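Local atomic coordinates of 4-hydroxythreonine-4-phosphate dehydrogenase (Legionella pneumophila subsp. pneumophila, PDB entry 6XMY), a protein that probably catalyses the NAD-dependent oxidation of 4-phosphooxy-L-threonine on the route to pyridoxine 5'-phosphate, with the help of a divalent metal ion. Residues P11-S16 with V38-L43; P81-V86 with P93-Y98; I227-L232 with L243-A248. One frame throughout, in Å; residues are numbered along the deposited sequence. Where two conformers were deposited one is given.

Overall arrangement
The three contacts follow one another along the chain, and each closes before the next opens. Contacts 1 and 2 are neighbours, their centres 16 Å apart, and they touch: Asp-42 of contact 1 is hydrogen-bonded to Cys-82 and Tyr-98 of contact 2. The parallel strands 12-15 and 37-41 are thereby tied to the loop leading into helix 96-111. Contact 3 lies on the opposite side of the chain's centre, about 40 Å from contact 1 and 45 Å from contact 2 between centres, where helix 223-237 packs on strand 241-246, outermost within this chain. Contacts 1 and 3 thus mark two distant alpha/beta regions of the chain.

Contact 1 (P11-S16 with V38-L43); sequences PLLISS and VILGDL
Strands 12-15 and 38-41 run parallel, their axes 4.6 Å apart at closest approach, and backbone bonds alternate between them: Val-38 N gives to Leu-12 O, Ile-14 N to Val-38 O at 2.8 Å, and Leu-40 N to Ile-14 O. The pairing ends at Leu-40 O, which takes two bonds from one residue. Ser-16 N reaches it at 3.1 Å in the carbonyl plane, while Ser-16 OG donates to Leu-40 O at 2.8 Å, tilted 15° out of that plane. With chi1 65°, OG sits between the serine's own N and carbonyl carbon, turned back to the neighbouring strand; a small hydroxyl residue suits this place beside Gly-41, whose CA lies 3.5 Å from Ser-16 OG.

On one face Leu-13 spreads its fork over Leu-40, with Leu-13 CD2 3.6 Å from Leu-40 CD1; the other branch, CD1, lies between Leu-40 CG and Val-38, touching the latter's O and, more loosely, its CG1. On the other face Ile-39 CD1 swings across to within 3.7 Å of Ile-14 CG1, and helix 314-328 covers Ile-14. Branched aliphatic residues make up most of both faces of this buried strand pair, part of a beta-alpha-beta unit with helix 23-29 as crossover. Main-chain bonds set the register, aliphatic packing joins each face, and the doubly gripped carbonyl holds the chain where strand 12-15 ends; Ser-15's side chain there is about 5 Å from that of NAD-binding Val-123.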
ATOM      1  N   PRO A  11      -2.477  18.544   5.568  1.00 16.24           N
ATOM      2  CA  PRO A  11      -3.427  17.529   5.099  1.00 15.34           C
ATOM      3  C   PRO A  11      -2.736  16.306   4.524  1.00 12.01           C
ATOM      4  O   PRO A  11      -1.562  16.319   4.149  1.00 12.58           O
ATOM      5  CB  PRO A  11      -4.235  18.253   4.013  1.00 16.80           C
ATOM      6  CG  PRO A  11      -4.006  19.713   4.260  1.00 17.41           C
ATOM      7  CD  PRO A  11      -2.613  19.809   4.832  1.00 16.92           C
ATOM      8  N   LEU A  12      -3.514  15.231   4.459  1.00 10.99           N
ATOM      9  CA  LEU A  12      -3.109  14.010   3.780  1.00 10.76           C
ATOM     10  C   LEU A  12      -3.420  14.163   2.298  1.00 10.93           C
ATOM     11  O   LEU A  12      -4.482  14.669   1.923  1.00 13.65           O
ATOM     12  CB  LEU A  12      -3.914  12.831   4.334  1.00 12.83           C
ATOM     13  CG  LEU A  12      -3.920  12.700   5.864  1.00 16.02           C
ATOM     14  CD1 LEU A  12      -5.023  11.752   6.349  1.00 19.83           C
ATOM     15  CD2 LEU A  12      -2.571  12.226   6.344  1.00 16.99           C
ATOM     16  N   LEU A  13      -2.490  13.734   1.450  1.00  9.06           N
ATOM     17  CA  LEU A  13      -2.673  13.827   0.005  1.00  9.13           C
ATOM     18  C   LEU A  13      -3.092  12.465  -0.532  1.00  8.70           C
ATOM     19  O   LEU A  13      -2.429  11.462  -0.255  1.00  9.42           O
ATOM     20  CB  LEU A  13      -1.366  14.271  -0.651  1.00 11.10           C
ATOM     21  CG  LEU A  13      -1.409  14.718  -2.106  1.00 11.71           C
ATOM     22  CD1 LEU A  13      -2.351  15.907  -2.270  1.00 10.80           C
ATOM     23  CD2 LEU A  13       0.007  15.063  -2.576  1.00 12.80           C
ATOM     24  N   ILE A  14      -4.192  12.425  -1.284  1.00  9.03           N
ATOM     25  CA  ILE A  14      -4.747  11.169  -1.787  1.00  9.55           C
ATOM     26  C   ILE A  14      -4.580  11.145  -3.296  1.00  8.49           C
ATOM     27  O   ILE A  14      -5.173  11.972  -4.000  1.00 10.36           O
ATOM     28  CB  ILE A  14      -6.235  11.008  -1.429  1.00  9.07           C
ATOM     29  CG1 ILE A  14      -6.533  11.484  -0.006  1.00 12.65           C
ATOM     30  CG2 ILE A  14      -6.702   9.555  -1.675  1.00 11.79           C
ATOM     31  CD1 ILE A  14      -5.789  10.771   1.078  1.00 12.95           C
ATOM     32  N   SER A  15      -3.780  10.210  -3.808  1.00  7.91           N
ATOM     33  CA  SER A  15      -3.775   9.981  -5.250  1.00  8.88           C
ATOM     34  C   SER A  15      -5.035   9.229  -5.647  1.00  9.02           C
ATOM     35  O   SER A  15      -5.280   8.120  -5.162  1.00 10.63           O
ATOM     36  CB  SER A  15      -2.555   9.182  -5.681  1.00 12.29           C
ATOM     37  OG  SER A  15      -2.787   8.653  -6.974  1.00 11.48           O
ATOM     38  N   SER A  16      -5.837   9.821  -6.521  1.00  8.11           N
ATOM     39  CA  SER A  16      -7.081   9.191  -6.944  1.00  9.02           C
ATOM     40  C   SER A  16      -6.888   8.040  -7.933  1.00  9.69           C
ATOM     41  O   SER A  16      -7.873   7.381  -8.271  1.00 11.74           O
ATOM     42  CB  SER A  16      -8.063  10.245  -7.469  1.00  9.79           C
ATOM     43  OG  SER A  16      -7.584  10.873  -8.646  1.00  9.67           O
ATOM     44  N   VAL A  38      -6.743  15.954   0.823  1.00  8.79           N
ATOM     45  CA  VAL A  38      -6.729  16.709  -0.423  1.00  8.95           C
ATOM     46  C   VAL A  38      -6.532  15.691  -1.536  1.00  9.21           C
ATOM     47  O   VAL A  38      -5.627  14.856  -1.454  1.00  9.76           O
ATOM     48  CB  VAL A  38      -5.589  17.745  -0.430  1.00 10.16           C
ATOM     49  CG1 VAL A  38      -5.437  18.374  -1.822  1.00 12.14           C
ATOM     50  CG2 VAL A  38      -5.850  18.830   0.635  1.00 11.98           C
ATOM     51  N   ILE A  39      -7.393  15.736  -2.554  1.00  9.90           N
ATOM     52  CA  ILE A  39      -7.410  14.725  -3.609  1.00  8.69           C
ATOM     53  C   ILE A  39      -6.590  15.206  -4.792  1.00  7.85           C
ATOM     54  O   ILE A  39      -6.861  16.279  -5.340  1.00 10.56           O
ATOM     55  CB  ILE A  39      -8.846  14.426  -4.073  1.00  8.75           C
ATOM     56  CG1 ILE A  39      -9.778  14.172  -2.880  1.00 10.67           C
ATOM     57  CG2 ILE A  39      -8.849  13.279  -5.073  1.00 10.93           C
ATOM     58  CD1 ILE A  39      -9.299  13.090  -1.927  1.00 10.61           C
ATOM     59  N   LEU A  40      -5.628  14.398  -5.222  1.00  8.94           N
ATOM     60  CA  LEU A  40      -4.918  14.617  -6.475  1.00  8.55           C
ATOM     61  C   LEU A  40      -5.696  13.936  -7.587  1.00  8.55           C
ATOM     62  O   LEU A  40      -5.838  12.712  -7.577  1.00 10.20           O
ATOM     63  CB  LEU A  40      -3.544  13.967  -6.424  1.00 11.93           C
ATOM     64  CG  LEU A  40      -2.407  14.662  -5.726  1.00 16.32           C
ATOM     65  CD1 LEU A  40      -1.253  13.682  -5.702  1.00 21.80           C
ATOM     66  CD2 LEU A  40      -2.025  15.974  -6.456  1.00 15.58           C
ATOM     67  N   GLY A  41      -6.181  14.714  -8.546  1.00  9.13           N
ATOM     68  CA  GLY A  41      -6.927  14.121  -9.638  1.00  8.79           C
ATOM     69  C   GLY A  41      -7.532  15.199 -10.502  1.00  8.13           C
ATOM     70  O   GLY A  41      -7.468  16.395 -10.200  1.00  9.50           O
ATOM     71  N   ASP A  42      -8.126  14.749 -11.598  1.00  9.68           N
ATOM     72  CA  ASP A  42      -8.770  15.647 -12.546  1.00  9.56           C
ATOM     73  C   ASP A  42     -10.093  16.127 -11.957  1.00 10.34           C
ATOM     74  O   ASP A  42     -10.950  15.319 -11.593  1.00 11.65           O
ATOM     75  CB  ASP A  42      -8.948  14.898 -13.866  1.00 10.54           C
ATOM     76  CG  ASP A  42      -9.629  15.719 -14.935  1.00  9.82           C
ATOM     77  OD1 ASP A  42     -10.736  16.212 -14.682  1.00 12.79           O
ATOM     78  OD2 ASP A  42      -9.063  15.848 -16.037  1.00 12.82           O
ATOM     79  N   LEU A  43     -10.257  17.448 -11.840  1.00  9.97           N
ATOM     80  CA  LEU A  43     -11.443  17.974 -11.174  1.00 11.51           C
ATOM     81  C   LEU A  43     -12.712  17.685 -11.975  1.00 11.73           C
ATOM     82  O   LEU A  43     -13.747  17.330 -11.399  1.00 12.54           O
ATOM     83  CB  LEU A  43     -11.280  19.474 -10.914  1.00 12.10           C
ATOM     84  CG  LEU A  43     -12.462  20.180 -10.257  1.00 12.24           C
ATOM     85  CD1 LEU A  43     -12.772  19.569  -8.897  1.00 15.63           C
ATOM     86  CD2 LEU A  43     -12.164  21.664 -10.121  1.00 15.94           C
TER

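Contact 2 (P81-V86 with P93-Y98); sequences PCAAPV and PQNAAY. With EDO (1,2-ethanediol), chain F; EDO (1,2-ethanediol), chain E.
Asn-95 meets the loop 81-86 with both ends of its amide. Its OD1 accepts from two successive backbone N-H groups: Ala-84 N lies 3.0 Å from Asn-95 OD1, in the plane of the side-chain carbonyl and on a lone pair, whereas Ala-83 N, 2.9 Å from the same OD1, makes only a weak and bent bond. The other end donates. Asn-95 ND2 gives a nearly straight bond (163°) to Ala-84 O at 3.0 Å, with that oxygen close to the amide plane but the donor well tilted from the plane of the backbone carbonyl. Asparagine suits the place because one flat group offers an acceptor and a donor to the N-H and C=O of Ala-84, and these partners fix which way round the amide lies. Small alanines let the loop come close: Ala-83 CB is 3.4 Å from Gln-94 O.

Cys-82 SG stands over the centre of the Tyr-98 ring, 3.6 Å from its centroid and 9° off the normal, a sulfur-aromatic contact. With CG anti to the backbone N (chi1 155°), the ring is carried toward the loop and lies beneath the sulfur. The tyrosine hydroxyl and the backbone N of Cys-82 both find partners on Asp-42: Tyr-98 OH bonds to Asp-42 N, and Cys-82 N donates a hydrogen bond to Asp-42 OD2. Farther along, Val-86 N donates to O1 of a 1,2-ethanediol, probably from the crystallisation liquor, at 3.0 Å, and Val-86 O accepts from O2 of the same molecule. Though Asn-95 holds the N-cap position of helix 96-111, its side chain makes no capping bond; it pairs instead with the main chain of the loop after strand 74-79, a side-chain amide bonded to both polar groups of one residue.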
ATOM      1  N   PRO A  81      -4.816  17.413 -14.867  1.00 11.28           N
ATOM      2  CA  PRO A  81      -5.737  17.128 -15.983  1.00 12.54           C
ATOM      3  C   PRO A  81      -5.450  15.794 -16.662  1.00 11.75           C
ATOM      4  O   PRO A  81      -4.311  15.500 -17.028  1.00 12.73           O
ATOM      5  CB  PRO A  81      -5.482  18.295 -16.945  1.00 15.15           C
ATOM      6  CG  PRO A  81      -4.036  18.686 -16.675  1.00 13.23           C
ATOM      7  CD  PRO A  81      -3.807  18.437 -15.203  1.00 13.65           C
ATOM      8  N   CYS A  82      -6.503  14.999 -16.864  1.00 11.43           N
ATOM      9  CA  CYS A  82      -6.389  13.834 -17.734  1.00 12.30           C
ATOM     10  C   CYS A  82      -6.094  14.285 -19.159  1.00 12.91           C
ATOM     11  O   CYS A  82      -6.501  15.366 -19.587  1.00 14.62           O
ATOM     12  CB  CYS A  82      -7.693  13.026 -17.741  1.00 12.77           C
ATOM     13  SG  CYS A  82      -8.076  12.216 -16.192  1.00 13.41           S
ATOM     14  N   ALA A  83      -5.357  13.452 -19.898  1.00 13.16           N
ATOM     15  CA  ALA A  83      -5.114  13.753 -21.307  1.00 15.43           C
ATOM     16  C   ALA A  83      -6.385  13.626 -22.138  1.00 16.08           C
ATOM     17  O   ALA A  83      -6.556  14.354 -23.128  1.00 17.27           O
ATOM     18  CB  ALA A  83      -4.027  12.844 -21.873  1.00 16.38           C
ATOM     19  N   ALA A  84      -7.284  12.724 -21.752  1.00 13.80           N
ATOM     20  CA  ALA A  84      -8.536  12.519 -22.460  1.00 15.02           C
ATOM     21  C   ALA A  84      -9.654  12.345 -21.447  1.00 13.17           C
ATOM     22  O   ALA A  84      -9.437  11.789 -20.362  1.00 14.57           O
ATOM     23  CB  ALA A  84      -8.482  11.284 -23.372  1.00 18.11           C
ATOM     24  N   PRO A  85     -10.859  12.809 -21.772  1.00 13.64           N
ATOM     25  CA  PRO A  85     -12.001  12.590 -20.882  1.00 13.70           C
ATOM     26  C   PRO A  85     -12.200  11.110 -20.615  1.00 11.82           C
ATOM     27  O   PRO A  85     -11.954  10.258 -21.474  1.00 13.41           O
ATOM     28  CB  PRO A  85     -13.179  13.180 -21.666  1.00 17.62           C
ATOM     29  CG  PRO A  85     -12.552  14.232 -22.500  1.00 18.07           C
ATOM     30  CD  PRO A  85     -11.203  13.692 -22.898  1.00 16.07           C
ATOM     31  N   VAL A  86     -12.665  10.825 -19.410  1.00 12.22           N
ATOM     32  CA  VAL A  86     -12.698   9.478 -18.857  1.00 10.66           C
ATOM     33  C   VAL A  86     -14.088   8.891 -19.045  1.00 13.48           C
ATOM     34  O   VAL A  86     -15.101   9.574 -18.853  1.00 15.90           O
ATOM     35  CB  VAL A  86     -12.308   9.515 -17.365  1.00 10.20           C
ATOM     36  CG1 VAL A  86     -12.378   8.110 -16.764  1.00 12.04           C
ATOM     37  CG2 VAL A  86     -10.911  10.122 -17.175  1.00 13.84           C
ATOM     38  N   PRO A  93      -5.052   3.988 -22.459  1.00 12.46           N
ATOM     39  CA  PRO A  93      -3.603   4.162 -22.291  0.55 13.58           C
ATOM     40  C   PRO A  93      -3.156   5.605 -22.399  1.00 12.46           C
ATOM     41  O   PRO A  93      -2.093   5.954 -21.866  1.00 12.59           O
ATOM     42  CB  PRO A  93      -3.009   3.294 -23.408  0.55 15.42           C
ATOM     43  CG  PRO A  93      -4.070   2.268 -23.686  0.55 15.04           C
ATOM     44  CD  PRO A  93      -5.373   3.001 -23.505  0.55 15.07           C
ATOM     45  N   GLN A  94      -3.942   6.466 -23.052  1.00 11.73           N
ATOM     46  CA  GLN A  94      -3.567   7.870 -23.136  0.53 12.42           C
ATOM     47  C   GLN A  94      -3.596   8.566 -21.785  1.00 11.66           C
ATOM     48  O   GLN A  94      -3.006   9.640 -21.652  1.00 13.47           O
ATOM     49  CB  GLN A  94      -4.471   8.607 -24.115  0.53 13.08           C
ATOM     50  CG  GLN A  94      -4.218   8.242 -25.552  0.53 16.86           C
ATOM     51  CD  GLN A  94      -5.006   9.111 -26.491  0.53 18.02           C
ATOM     52  OE1 GLN A  94      -5.168  10.306 -26.252  0.53 18.60           O
ATOM     53  NE2 GLN A  94      -5.525   8.514 -27.556  0.53 19.54           N
ATOM     54  N   ASN A  95      -4.274   7.991 -20.789  1.00 11.31           N
ATOM     55  CA  ASN A  95      -4.323   8.556 -19.447  1.00 10.04           C
ATOM     56  C   ASN A  95      -3.341   7.897 -18.488  1.00 10.09           C
ATOM     57  O   ASN A  95      -3.385   8.177 -17.284  1.00 11.70           O
ATOM     58  CB  ASN A  95      -5.750   8.526 -18.894  1.00 10.34           C
ATOM     59  CG  ASN A  95      -6.625   9.607 -19.499  1.00 11.07           C
ATOM     60  OD1 ASN A  95      -6.126  10.672 -19.886  1.00 13.36           O
ATOM     61  ND2 ASN A  95      -7.929   9.365 -19.567  1.00 11.17           N
ATOM     62  N   ALA A  96      -2.444   7.045 -18.992  1.00 10.56           N
ATOM     63  CA  ALA A  96      -1.434   6.446 -18.125  1.00 11.83           C
ATOM     64  C   ALA A  96      -0.460   7.496 -17.606  1.00 10.13           C
ATOM     65  O   ALA A  96      -0.077   7.468 -16.432  1.00 11.36           O
ATOM     66  CB  ALA A  96      -0.679   5.352 -18.869  1.00 11.64           C
ATOM     67  N   ALA A  97      -0.037   8.426 -18.470  1.00 10.67           N
ATOM     68  CA  ALA A  97       0.874   9.473 -18.018  1.00 11.81           C
ATOM     69  C   ALA A  97       0.246  10.328 -16.922  1.00 12.19           C
ATOM     70  O   ALA A  97       0.940  10.772 -15.995  1.00 12.07           O
ATOM     71  CB  ALA A  97       1.319  10.328 -19.205  1.00 13.92           C
ATOM     72  N   TYR A  98      -1.064  10.550 -17.001  1.00 11.31           N
ATOM     73  CA  TYR A  98      -1.776  11.256 -15.945  1.00 10.02           C
ATOM     74  C   TYR A  98      -1.645  10.527 -14.616  1.00  7.95           C
ATOM     75  O   TYR A  98      -1.356  11.146 -13.579  1.00  9.00           O
ATOM     76  CB  TYR A  98      -3.241  11.400 -16.353  1.00 10.00           C
ATOM     77  CG  TYR A  98      -4.234  11.563 -15.228  1.00  8.88           C
ATOM     78  CD1 TYR A  98      -4.495  12.810 -14.673  1.00  8.97           C
ATOM     79  CD2 TYR A  98      -4.921  10.466 -14.726  1.00  8.36           C
ATOM     80  CE1 TYR A  98      -5.421  12.956 -13.654  1.00  8.26           C
ATOM     81  CE2 TYR A  98      -5.848  10.606 -13.711  1.00  9.19           C
ATOM     82  CZ  TYR A  98      -6.097  11.855 -13.179  1.00  8.59           C
ATOM     83  OH  TYR A  98      -7.021  12.003 -12.171  1.00  9.75           O
TER
HETATM   84  C1  EDO F 405     -14.084  13.937 -17.398  1.00 24.97           C
HETATM   85  O1  EDO F 405     -12.918  13.119 -17.559  1.00 18.75           O
HETATM   86  C2  EDO F 405     -15.344  13.077 -17.424  1.00 30.98           C
HETATM   87  O2  EDO F 405     -15.520  12.460 -18.710  1.00 34.70           O
HETATM   88  C1  EDO E 404     -16.505  10.062 -15.494  1.00 25.67           C
HETATM   89  O1  EDO E 404     -15.830   8.814 -15.660  1.00 25.77           O
HETATM   90  C2  EDO E 404     -17.990   9.786 -15.336  1.00 24.77           C
HETATM   91  O2  EDO E 404     -18.166   9.036 -14.135  1.00 23.44           O

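Contact 3 (I227-L232 with L243-A248); sequences IITPAL and LGPLPA
A water joins Gly-244 to Thr-229: it donates to Gly-244 O at 2.7 Å and lies 2.9 Å from Thr-229 OG1, linking helix to strand through a solvent molecule. The hydroxyl is placed for this by its first torsion (chi1 -72°), which sets OG1 beside the backbone N and anti to the carbonyl carbon. A threonine does double duty here, because the same oxygen also rests against the proline ring, with Thr-229 OG1 3.3 Å from Pro-245 CD.

Pro-245 takes the largest part of the strand's side of the contact. A cis peptide bond precedes it, and its ring is touched at several points: OG1 of Thr-229 meets CD and CG, while Ile-228 CG2 comes across to Pro-245 CB, 4.1 Å away. The third helix residue, Leu-232, sends CD1 onto the peptide itself, 3.4 Å from Gly-244 C and 3.7 Å from Pro-245 N. Leucine suits this position because its CG, beside the backbone N, carries a long branch over to the main chain. Glycine suits the strand in turn: at its extended backbone angles (158/-177°) a CB would jam against the carbonyl O of Leu-243, and would also sit tightly against Leu-232 CD1. The rigid, compact ring of proline offers the helix a fixed apolar surface.

Helix 223-237 and strand 241-246, outermost within this chain, run nearly antiparallel; the axes of segments 227-232 and 243-246 approach to 8.5 Å, within the beta-alpha-beta unit begun by strand 204-208. Leu-232 also reaches Val-207 on that strand, and Ile-228 meets Ile-183 of helix 180-197, which packs beside this helix.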
ATOM      1  N   ILE A 227      19.564 -20.511   2.272  1.00 13.41           N
ATOM      2  CA  ILE A 227      19.273 -19.080   2.156  0.78 12.75           C
ATOM      3  C   ILE A 227      18.518 -18.557   3.373  1.00 12.11           C
ATOM      4  O   ILE A 227      18.935 -17.585   4.015  1.00 13.51           O
ATOM      5  CB  ILE A 227      18.467 -18.784   0.875  0.78 14.52           C
ATOM      6  CG1 ILE A 227      19.255 -19.181  -0.375  0.78 19.21           C
ATOM      7  CG2 ILE A 227      18.051 -17.318   0.828  0.78 14.29           C
ATOM      8  CD1 ILE A 227      20.402 -18.260  -0.690  0.78 21.77           C
ATOM      9  N   ILE A 228      17.381 -19.180   3.687  1.00 11.46           N
ATOM     10  CA  ILE A 228      16.473 -18.587   4.672  1.00 10.88           C
ATOM     11  C   ILE A 228      16.989 -18.767   6.094  1.00 11.39           C
ATOM     12  O   ILE A 228      17.115 -17.797   6.847  1.00 11.81           O
ATOM     13  CB  ILE A 228      15.034 -19.092   4.500  1.00 10.54           C
ATOM     14  CG1 ILE A 228      14.533 -18.750   3.093  1.00 11.49           C
ATOM     15  CG2 ILE A 228      14.142 -18.468   5.574  1.00 11.24           C
ATOM     16  CD1 ILE A 228      13.178 -19.355   2.751  1.00 12.53           C
ATOM     17  N   THR A 229      17.284 -19.999   6.495  1.00 12.61           N
ATOM     18  CA  THR A 229      17.808 -20.212   7.839  1.00 12.40           C
ATOM     19  C   THR A 229      19.082 -19.427   8.108  1.00 13.00           C
ATOM     20  O   THR A 229      19.175 -18.824   9.189  1.00 12.30           O
ATOM     21  CB  THR A 229      17.932 -21.712   8.141  1.00 12.71           C
ATOM     22  OG1 THR A 229      16.619 -22.252   8.321  1.00 14.68           O
ATOM     23  CG2 THR A 229      18.776 -21.950   9.397  1.00 16.02           C
ATOM     24  N   PRO A 230      20.070 -19.372   7.205  1.00 13.87           N
ATOM     25  CA  PRO A 230      21.219 -18.488   7.460  1.00 13.65           C
ATOM     26  C   PRO A 230      20.824 -17.039   7.683  1.00 13.48           C
ATOM     27  O   PRO A 230      21.354 -16.391   8.596  1.00 15.33           O
ATOM     28  CB  PRO A 230      22.093 -18.686   6.213  1.00 15.18           C
ATOM     29  CG  PRO A 230      21.779 -20.084   5.771  1.00 14.80           C
ATOM     30  CD  PRO A 230      20.298 -20.229   6.023  1.00 14.77           C
ATOM     31  N   ALA A 231      19.899 -16.513   6.878  1.00 13.29           N
ATOM     32  CA  ALA A 231      19.436 -15.145   7.082  1.00 13.40           C
ATOM     33  C   ALA A 231      18.781 -14.973   8.449  1.00 13.05           C
ATOM     34  O   ALA A 231      19.017 -13.974   9.132  1.00 12.33           O
ATOM     35  CB  ALA A 231      18.455 -14.749   5.976  1.00 13.48           C
ATOM     36  N   LEU A 232      17.942 -15.923   8.859  1.00 10.47           N
ATOM     37  CA  LEU A 232      17.274 -15.803  10.149  1.00 11.74           C
ATOM     38  C   LEU A 232      18.265 -15.918  11.302  1.00 11.12           C
ATOM     39  O   LEU A 232      18.102 -15.256  12.335  1.00 12.89           O
ATOM     40  CB  LEU A 232      16.156 -16.840  10.275  1.00 12.34           C
ATOM     41  CG  LEU A 232      15.049 -16.747   9.214  1.00 13.09           C
ATOM     42  CD1 LEU A 232      13.959 -17.785   9.446  1.00 13.52           C
ATOM     43  CD2 LEU A 232      14.461 -15.332   9.178  1.00 14.30           C
ATOM     44  N   LEU A 243      11.214 -16.187  14.043  1.00 11.54           N
ATOM     45  CA  LEU A 243      10.962 -17.615  14.147  1.00 11.29           C
ATOM     46  C   LEU A 243      10.675 -18.132  12.748  1.00 10.62           C
ATOM     47  O   LEU A 243       9.818 -17.586  12.049  1.00 13.14           O
ATOM     48  CB  LEU A 243       9.742 -17.879  15.039  1.00 14.12           C
ATOM     49  CG  LEU A 243       9.197 -19.306  14.983  1.00 18.64           C
ATOM     50  CD1 LEU A 243      10.176 -20.287  15.607  1.00 21.95           C
ATOM     51  CD2 LEU A 243       7.826 -19.407  15.638  1.00 20.61           C
ATOM     52  N   GLY A 244      11.363 -19.193  12.350  1.00 10.17           N
ATOM     53  CA  GLY A 244      11.126 -19.772  11.049  1.00 11.69           C
ATOM     54  C   GLY A 244      12.322 -20.573  10.585  1.00 11.07           C
ATOM     55  O   GLY A 244      13.319 -20.699  11.295  1.00 13.86           O
ATOM     56  N   PRO A 245      12.259 -21.123   9.366  1.00 11.28           N
ATOM     57  CA  PRO A 245      11.133 -20.986   8.432  1.00 11.50           C
ATOM     58  C   PRO A 245       9.947 -21.875   8.806  1.00 11.25           C
ATOM     59  O   PRO A 245      10.130 -23.023   9.215  1.00 12.89           O
ATOM     60  CB  PRO A 245      11.730 -21.455   7.105  1.00 12.70           C
ATOM     61  CG  PRO A 245      12.780 -22.452   7.524  1.00 12.01           C
ATOM     62  CD  PRO A 245      13.389 -21.857   8.770  1.00 11.42           C
ATOM     63  N   LEU A 246       8.751 -21.342   8.665  1.00 10.10           N
ATOM     64  CA  LEU A 246       7.514 -22.029   8.995  1.00  9.46           C
ATOM     65  C   LEU A 246       6.752 -22.423   7.731  1.00  9.88           C
ATOM     66  O   LEU A 246       6.858 -21.763   6.693  1.00 10.16           O
ATOM     67  CB  LEU A 246       6.619 -21.103   9.826  1.00 10.45           C
ATOM     68  CG  LEU A 246       7.218 -20.651  11.156  1.00 11.30           C
ATOM     69  CD1 LEU A 246       6.323 -19.598  11.795  1.00 13.76           C
ATOM     70  CD2 LEU A 246       7.402 -21.844  12.072  1.00 15.69           C
ATOM     71  N   PRO A 247       5.963 -23.490   7.786  1.00 11.06           N
ATOM     72  CA  PRO A 247       5.154 -23.860   6.621  1.00  9.64           C
ATOM     73  C   PRO A 247       4.014 -22.868   6.445  1.00  8.64           C
ATOM     74  O   PRO A 247       3.236 -22.622   7.369  1.00 10.42           O
ATOM     75  CB  PRO A 247       4.640 -25.256   6.981  1.00 11.16           C
ATOM     76  CG  PRO A 247       4.619 -25.262   8.484  1.00 16.21           C
ATOM     77  CD  PRO A 247       5.819 -24.448   8.898  1.00 12.88           C
ATOM     78  N   ALA A 248       3.914 -22.300   5.241  1.00  9.14           N
ATOM     79  CA  ALA A 248       2.943 -21.232   5.022  1.00 10.20           C
ATOM     80  C   ALA A 248       1.505 -21.710   5.154  1.00 10.83           C
ATOM     81  O   ALA A 248       0.618 -20.896   5.437  1.00 12.01           O
ATOM     82  CB  ALA A 248       3.146 -20.591   3.649  1.00 10.22           C
TER
HETATM   83  O   HOH W   1      15.863 -21.473  10.998  1.00 17.89           O